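Local coordinates for multiple PDZ domain protein (Mus musculus, PDB 4XH7) that probably serves as a scaffold in cell signalling, its multiple PDZ domains gathering partner proteins, typically through their C-terminal tails, at residues 16-21 with 75-80. Numbering follows the deposited sequence.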
# COMPACT_ATOMS: atom_id res chain seq x y z
N THR A 16 3.47 -0.43 13.48
CA THR A 16 4.43 -1.06 14.34
C THR A 16 4.83 -2.43 13.80
O THR A 16 6.01 -2.77 13.83
CB THR A 16 3.86 -1.19 15.77
OG1 THR A 16 3.83 0.11 16.37
CG2 THR A 16 4.72 -2.05 16.60
N LYS A 17 3.85 -3.18 13.31
CA LYS A 17 4.10 -4.48 12.71
C LYS A 17 5.13 -4.39 11.59
O LYS A 17 6.09 -5.16 11.52
CB LYS A 17 2.79 -5.06 12.16
CG LYS A 17 2.96 -6.39 11.39
CD LYS A 17 1.63 -6.75 10.70
CE LYS A 17 1.80 -7.90 9.72
NZ LYS A 17 0.50 -8.23 9.08
N TRP A 18 4.92 -3.43 10.70
CA TRP A 18 5.77 -3.35 9.52
C TRP A 18 7.08 -2.65 9.83
O TRP A 18 8.07 -2.89 9.12
CB TRP A 18 5.00 -2.67 8.35
CG TRP A 18 4.12 -3.67 7.75
CD1 TRP A 18 2.78 -3.85 7.99
CD2 TRP A 18 4.52 -4.73 6.88
NE1 TRP A 18 2.31 -4.94 7.28
CE2 TRP A 18 3.36 -5.49 6.59
CE3 TRP A 18 5.73 -5.08 6.28
CZ2 TRP A 18 3.37 -6.59 5.71
CZ3 TRP A 18 5.75 -6.19 5.41
CH2 TRP A 18 4.58 -6.92 5.14
N GLN A 19 7.11 -1.81 10.86
CA GLN A 19 8.42 -1.30 11.30
C GLN A 19 9.29 -2.45 11.81
O GLN A 19 10.50 -2.51 11.53
CB GLN A 19 8.24 -0.21 12.38
CG GLN A 19 7.74 1.10 11.79
CD GLN A 19 7.12 1.99 12.83
OE1 GLN A 19 6.97 1.60 13.99
NE2 GLN A 19 6.76 3.21 12.43
N ARG A 20 8.71 -3.40 12.55
CA ARG A 20 9.46 -4.52 13.08
C ARG A 20 9.90 -5.45 11.93
O ARG A 20 10.92 -6.10 12.00
CB ARG A 20 8.62 -5.27 14.12
CG ARG A 20 9.31 -6.45 14.77
N ILE A 21 9.14 -5.48 10.82
CA ILE A 21 9.54 -6.29 9.69
C ILE A 21 10.63 -5.62 8.84
O ILE A 21 11.63 -6.25 8.49
CB ILE A 21 8.29 -6.61 8.80
CG1 ILE A 21 7.36 -7.58 9.56
CG2 ILE A 21 8.74 -7.22 7.47
CD1 ILE A 21 5.98 -7.72 8.85
N GLU A 75 7.01 1.27 -1.98
CA GLU A 75 6.93 -0.17 -2.11
C GLU A 75 5.65 -0.69 -1.47
O GLU A 75 5.34 -0.33 -0.34
CB GLU A 75 8.14 -0.84 -1.47
CG GLU A 75 8.05 -2.36 -1.62
CD GLU A 75 9.31 -3.11 -1.23
OE1 GLU A 75 9.29 -4.36 -1.41
OE2 GLU A 75 10.30 -2.51 -0.71
N LEU A 76 4.94 -1.59 -2.16
CA LEU A 76 3.72 -2.18 -1.61
C LEU A 76 4.03 -3.28 -0.61
O LEU A 76 4.79 -4.18 -0.92
CB LEU A 76 2.88 -2.78 -2.73
CG LEU A 76 2.44 -1.78 -3.79
CD1 LEU A 76 1.65 -2.58 -4.84
CD2 LEU A 76 1.56 -0.73 -3.21
N LEU A 77 3.44 -3.21 0.59
CA LEU A 77 3.68 -4.25 1.61
C LEU A 77 2.49 -5.14 1.96
O LEU A 77 2.64 -6.36 2.08
CB LEU A 77 4.20 -3.62 2.92
CG LEU A 77 5.49 -2.83 2.75
CD1 LEU A 77 5.82 -2.13 4.07
CD2 LEU A 77 6.65 -3.72 2.27
N GLU A 78 1.31 -4.54 2.10
CA GLU A 78 0.13 -5.24 2.61
C GLU A 78 -1.13 -4.51 2.14
O GLU A 78 -1.14 -3.27 2.04
CB GLU A 78 0.18 -5.31 4.13
CG GLU A 78 -0.99 -6.05 4.75
CD GLU A 78 -0.98 -5.97 6.28
OE1 GLU A 78 -1.95 -5.41 6.84
OE2 GLU A 78 -0.03 -6.50 6.90
N VAL A 79 -2.19 -5.25 1.82
CA VAL A 79 -3.47 -4.54 1.52
C VAL A 79 -4.56 -5.31 2.24
O VAL A 79 -4.63 -6.54 2.09
CB VAL A 79 -3.82 -4.47 0.01
CG1 VAL A 79 -2.99 -3.42 -0.70
CG2 VAL A 79 -3.65 -5.82 -0.69
N ASN A 80 -5.40 -4.62 3.02
CA ASN A 80 -6.47 -5.29 3.78
C ASN A 80 -6.01 -6.58 4.49
O ASN A 80 -6.69 -7.62 4.44
CB ASN A 80 -7.65 -5.59 2.87
CG ASN A 80 -8.43 -4.35 2.55
OD1 ASN A 80 -8.05 -3.25 2.98
ND2 ASN A 80 -9.53 -4.49 1.82
O HOH W 1 -2.36 -6.90 9.15
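Two donors from neighbouring residues of helix 5-22, K17 and W18, converge on one carboxylate oxygen of E78. W18 NE1 lies 2.8 Å from E78 OE2, with an N-H...O angle of 156°; the oxygen sits practically in the indole plane, yet the N-H comes down on it from above the carboxylate plane. K17 forms a salt bridge from the other face of that plane, NZ to OE2 at 2.8 Å on the syn side; with CG anti to the backbone N (chi1 175°), its extended chain carries the ammonium from the exposed helix surface out to the carboxylate, a span suited to lysine. Water 1 bridges the same pair, accepting from K17 NZ and donating to E78 OE1 at 2.8 Å. Glutamate, extended too, brings its charge from the strand to the helix, where both donors probably favour the ionised form.

In this PDZ domain, helix 5-22 packs against strand 75-79, where L77 and E78 both face V106 in a classic beta bulge. The bulge lets consecutive side chains turn to the helix, one apolar and one acidic, matching tryptophan's flat apolar face and single edge N-H.

Apolar packing falls to L77, whose branched aliphatic chain suits a ring face: CB stands 3.8 Å from the centroid of the six-membered ring of W18, nearly on its normal, a CH-pi contact. L77 CD1 adds a touch at W18 CE3, 3.7 Å away, while I21 CD1 lies over the opposite face. Replacing W18 by an alanine removes ring and N-H, which would probably uncover L77 and cost E78 OE2 one of two donors. Around the indole, V106 and I28 extend the hydrophobic surroundings.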